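Local coordinates for protein GH26C (Muricauda sp. MAR_2010_75, PDB 6Q78) that probably hydrolyses internal beta-1,4-mannosidic linkages of mannan chains, as a family 26 glycoside hydrolase built on a TIM-barrel fold, at residues D142-A147 against K208-S213; F160-E165 against E180-S185. One frame throughout, in Å; residues are numbered along the deposited sequence.

Interaction 1: residues D142-A147 against K208-S213; sequences DDVLRA and KSLVGS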
# COMPACT_ATOMS: atom_id res chain seq x y z
N ASP A 142 0.44 17.78 -0.65
CA ASP A 142 1.35 18.32 -1.66
C ASP A 142 2.18 17.21 -2.33
O ASP A 142 2.37 17.23 -3.55
CB ASP A 142 2.30 19.31 -1.02
CG ASP A 142 1.62 20.65 -0.69
OD1 ASP A 142 0.44 20.87 -1.09
OD2 ASP A 142 2.28 21.48 -0.05
N ASP A 143 2.65 16.22 -1.56
CA ASP A 143 3.46 15.15 -2.15
C ASP A 143 2.61 14.25 -3.05
O ASP A 143 3.08 13.83 -4.12
CB ASP A 143 4.11 14.30 -1.03
CG ASP A 143 5.24 15.01 -0.32
OD1 ASP A 143 5.74 14.45 0.72
OD2 ASP A 143 5.64 16.10 -0.75
N VAL A 144 1.35 14.00 -2.66
CA VAL A 144 0.46 13.18 -3.47
C VAL A 144 0.12 13.89 -4.79
O VAL A 144 0.08 13.25 -5.86
CB VAL A 144 -0.80 12.83 -2.65
CG1 VAL A 144 -1.96 12.29 -3.52
CG2 VAL A 144 -0.42 11.78 -1.60
N LEU A 145 -0.16 15.20 -4.73
CA LEU A 145 -0.45 15.92 -5.96
C LEU A 145 0.77 15.98 -6.86
O LEU A 145 0.64 15.84 -8.09
CB LEU A 145 -0.96 17.34 -5.67
CG LEU A 145 -2.25 17.44 -4.86
CD1 LEU A 145 -2.58 18.94 -4.62
CD2 LEU A 145 -3.40 16.77 -5.61
N ARG A 146 1.96 16.19 -6.27
CA ARG A 146 3.21 16.14 -7.03
C ARG A 146 3.37 14.79 -7.71
O ARG A 146 3.68 14.69 -8.91
CB ARG A 146 4.38 16.37 -6.07
CG ARG A 146 5.79 15.97 -6.58
CD ARG A 146 6.84 16.42 -5.56
NE ARG A 146 8.18 15.93 -5.81
CZ ARG A 146 9.18 16.07 -4.95
NH1 ARG A 146 8.96 16.67 -3.78
NH2 ARG A 146 10.39 15.61 -5.25
N ALA A 147 3.13 13.71 -6.95
CA ALA A 147 3.24 12.37 -7.53
C ALA A 147 2.28 12.20 -8.70
O ALA A 147 2.67 11.72 -9.77
CB ALA A 147 2.98 11.31 -6.45
N LYS A 208 -11.47 13.42 -1.62
CA LYS A 208 -12.19 14.15 -2.67
C LYS A 208 -11.61 15.54 -2.91
O LYS A 208 -12.02 16.19 -3.88
CB LYS A 208 -13.63 14.31 -2.28
CG LYS A 208 -14.42 13.06 -2.28
CD LYS A 208 -15.83 13.43 -1.83
CE LYS A 208 -16.73 12.30 -1.84
NZ LYS A 208 -18.08 12.86 -1.47
N SER A 209 -10.66 15.99 -2.08
CA SER A 209 -10.01 17.27 -2.26
C SER A 209 -8.80 17.18 -3.17
O SER A 209 -8.23 18.23 -3.51
CB SER A 209 -9.54 17.86 -0.92
OG SER A 209 -8.26 17.36 -0.53
N LEU A 210 -8.37 15.97 -3.55
CA LEU A 210 -7.11 15.79 -4.27
C LEU A 210 -7.34 16.04 -5.75
O LEU A 210 -7.75 15.13 -6.48
CB LEU A 210 -6.59 14.37 -4.06
CG LEU A 210 -6.30 13.99 -2.63
CD1 LEU A 210 -5.95 12.50 -2.56
CD2 LEU A 210 -5.11 14.85 -2.09
N VAL A 211 -7.07 17.26 -6.20
CA VAL A 211 -7.26 17.64 -7.61
C VAL A 211 -5.88 17.92 -8.22
O VAL A 211 -5.15 18.80 -7.74
CB VAL A 211 -8.20 18.85 -7.77
CG1 VAL A 211 -8.30 19.19 -9.27
CG2 VAL A 211 -9.56 18.55 -7.17
N GLY A 212 -5.53 17.17 -9.28
CA GLY A 212 -4.25 17.35 -9.94
C GLY A 212 -4.20 18.63 -10.76
O GLY A 212 -5.19 19.36 -10.93
N SER A 213 -3.00 18.93 -11.26
CA SER A 213 -2.84 20.12 -12.09
C SER A 213 -3.68 20.04 -13.36
O SER A 213 -4.02 21.09 -13.92
CB SER A 213 -1.35 20.39 -12.40
OG SER A 213 -0.64 20.75 -11.24
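The isobutyl end of Leu145 lies against the backbone of 210-212 more than against any side chain there. Its CD2 comes closest to Val211 O, at 3.4 Å, and the same methyl is 3.7 Å from Val211 N. CD1 is a looser second point, 4.0 Å from Val211 O, so both methyls bear on one carbonyl oxygen, CD2 the nearer. CD2 also reaches the CB of Leu210, at 4.3 Å, which joins this patch to the neighbouring leucine. One residue earlier, Val144 CG1 meets Leu210 CD1 at 4.1 Å, and the two side chains cross at about a right angle. With chi1 of Val144 at 165°, CG1 stands opposite the backbone N across the CA-CB bond and takes up this meeting.

Further out, Val144 also touches Phe156 of strand 153-157 and Ser115 of strand 112-116, so the valine sits between the barrel wall and the loop. Val218 packs on both Leu145 and Leu210, and backbone hydrogen bonds pair it with Leu210. Polar links from helix 132-150 flank the apolar patch: Arg141 NH2 bonds to Ser209 O, and Asp149 OD2 to Ser213 OG. The contact thus seats the loop between helix 193-208 and strand 220-223 on helix 132-150, which leads into the neighbouring barrel strand 153-157.

Across the two segments the measured approaches are all of van der Waals type, with 182 Å² buried. They supply shape fit without directionality, while the flanking bonds to the Ser209 carbonyl and the Ser213 hydroxyl add directional contacts that could limit sliding along the helix.

Interaction 2: residues F160-E165 against E180-S185; sequences FREPFE and ENALKS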
# COMPACT_ATOMS: atom_id res chain seq x y z
N PHE A 160 -4.12 3.67 12.14
CA PHE A 160 -5.27 4.27 12.81
C PHE A 160 -5.15 4.04 14.32
O PHE A 160 -5.18 2.91 14.79
CB PHE A 160 -6.51 3.59 12.20
CG PHE A 160 -7.86 4.02 12.78
CD1 PHE A 160 -8.04 5.24 13.40
CD2 PHE A 160 -8.96 3.17 12.64
CE1 PHE A 160 -9.31 5.60 13.89
CE2 PHE A 160 -10.19 3.51 13.16
CZ PHE A 160 -10.37 4.72 13.79
N ARG A 161 -4.93 5.12 15.06
CA ARG A 161 -4.82 5.00 16.51
C ARG A 161 -6.16 4.54 17.08
O ARG A 161 -7.22 4.97 16.65
CB ARG A 161 -4.35 6.32 17.13
CG ARG A 161 -2.93 6.65 16.69
CD ARG A 161 -2.47 8.03 17.15
NE ARG A 161 -1.34 8.45 16.33
CZ ARG A 161 -0.07 8.14 16.56
NH1 ARG A 161 0.27 7.40 17.60
NH2 ARG A 161 0.86 8.57 15.69
N GLU A 162 -6.09 3.67 18.08
CA GLU A 162 -7.28 3.01 18.57
C GLU A 162 -8.24 4.04 19.16
O GLU A 162 -7.82 5.09 19.66
CB GLU A 162 -6.90 1.94 19.60
CG GLU A 162 -6.35 2.47 20.96
CD GLU A 162 -7.44 3.01 21.85
OE1 GLU A 162 -7.16 3.95 22.67
OE2 GLU A 162 -8.57 2.48 21.76
N PRO A 163 -9.55 3.75 19.12
CA PRO A 163 -10.56 4.81 19.28
C PRO A 163 -10.81 5.28 20.70
O PRO A 163 -11.34 6.40 20.88
CB PRO A 163 -11.84 4.18 18.69
CG PRO A 163 -11.63 2.71 18.96
CD PRO A 163 -10.15 2.49 18.66
N PHE A 164 -10.48 4.49 21.72
CA PHE A 164 -10.85 4.88 23.08
C PHE A 164 -10.05 6.09 23.54
O PHE A 164 -10.60 7.01 24.16
CB PHE A 164 -10.68 3.71 24.05
CG PHE A 164 -11.71 2.63 23.89
CD1 PHE A 164 -12.97 2.79 24.43
CD2 PHE A 164 -11.41 1.46 23.20
CE1 PHE A 164 -13.94 1.80 24.27
CE2 PHE A 164 -12.36 0.47 23.04
CZ PHE A 164 -13.62 0.63 23.59
N GLU A 165 -8.74 6.09 23.29
CA GLU A 165 -7.92 7.23 23.67
C GLU A 165 -7.21 7.88 22.49
O GLU A 165 -6.72 9.01 22.63
CB GLU A 165 -6.90 6.86 24.77
CG GLU A 165 -7.57 6.51 26.12
CD GLU A 165 -6.59 6.20 27.25
OE1 GLU A 165 -5.39 5.96 26.99
OE2 GLU A 165 -7.03 6.18 28.42
N GLU A 180 -8.52 -5.57 23.31
CA GLU A 180 -9.58 -6.56 23.19
C GLU A 180 -10.89 -5.98 22.69
O GLU A 180 -11.76 -6.73 22.25
CB GLU A 180 -9.74 -7.32 24.51
CG GLU A 180 -8.52 -8.18 24.79
CD GLU A 180 -8.61 -8.98 26.09
OE1 GLU A 180 -9.67 -8.94 26.76
OE2 GLU A 180 -7.60 -9.64 26.43
N ASN A 181 -11.04 -4.66 22.72
CA ASN A 181 -12.34 -4.07 22.40
C ASN A 181 -12.31 -2.98 21.33
O ASN A 181 -13.38 -2.55 20.90
CB ASN A 181 -12.99 -3.49 23.66
CG ASN A 181 -13.33 -4.57 24.66
OD1 ASN A 181 -14.39 -5.18 24.56
ND2 ASN A 181 -12.41 -4.85 25.59
N ALA A 182 -11.14 -2.54 20.86
CA ALA A 182 -11.09 -1.44 19.91
C ALA A 182 -11.88 -1.74 18.64
O ALA A 182 -12.70 -0.92 18.22
CB ALA A 182 -9.64 -1.08 19.61
N LEU A 183 -11.62 -2.88 18.00
CA LEU A 183 -12.27 -3.16 16.72
C LEU A 183 -13.76 -3.40 16.93
O LEU A 183 -14.60 -2.83 16.23
CB LEU A 183 -11.63 -4.36 16.00
CG LEU A 183 -12.20 -4.60 14.59
CD1 LEU A 183 -11.15 -5.17 13.61
CD2 LEU A 183 -13.37 -5.54 14.62
N LYS A 184 -14.11 -4.20 17.93
CA LYS A 184 -15.53 -4.40 18.22
C LYS A 184 -16.25 -3.07 18.42
O LYS A 184 -17.41 -2.92 18.01
CB LYS A 184 -15.71 -5.30 19.46
CG LYS A 184 -15.20 -6.74 19.25
CD LYS A 184 -15.00 -7.48 20.59
CE LYS A 184 -14.32 -8.83 20.36
NZ LYS A 184 -14.02 -9.49 21.66
N SER A 185 -15.58 -2.08 19.03
CA SER A 185 -16.24 -0.83 19.36
C SER A 185 -16.53 0.04 18.14
O SER A 185 -17.30 1.00 18.26
CB SER A 185 -15.43 -0.03 20.40
OG SER A 185 -14.34 0.65 19.76
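Phe164, in the loop after strand 153-157 of the TIM barrel, sets the CE2-CZ end of its ring against the 181-185 turn of helix 176-186, at the end of the strands where this fold carries its active site. The ring meets the helix partly by its edge: Asn181 O lies close to the ring plane, 3.8 Å from CE2. Obliquely to the ring, Ser185 CB approaches CZ to 3.7 Å, while the CA of Ala182 is 3.9 Å from CE2. Phe177, in the same helix, completes the setting with an edge-to-face contact to this ring.

Beside it Pro163 faces the helix, its CD 3.7 Å from Ala182 CB. Its CG comes to 3.5 Å from Ser185 OG, a van der Waals approach to a hydroxyl whose hydrogen bonds go to Ala182 O and Asn192 ND2.

The loop's shape is held from within. Glu162 folds back, chi1 69° and chi2 76°, so that its carboxylate accepts from the peptide N-H groups two and three residues later. OE1 accepts from Glu165 N at 2.7 Å, on the syn side though tilted out of the carboxylate plane. Phe164 N reaches OE2 at 2.8 Å from above that plane, which should steady the phenylalanine that makes the contact. On the helix side, Ser185 OG donates to Ala182 O over 2.7 Å with a C=O...donor angle of 126°.

Overall arrangement
From the N terminus, the chain first passes through 142-147 on helix 132-150, then strand 153-157, and enters the loop holding 160-165. Interaction 2 closes the shorter loop, when helix 176-186 brings 180-185 back to that segment with 14 residues between. The chain continues through helix 193-208, and the segment 208-213, in the loop after it, then returns to 142-147, closing interaction 1 over 60 residues. Interaction 2 is therefore nested inside interaction 1, and the two do not cross. Their centres are 30 Å apart and their nearest atoms about 16 Å. Interaction 1 ties successive helix-strand units of the barrel, whereas interaction 2 ties a strand-following loop to the next helix.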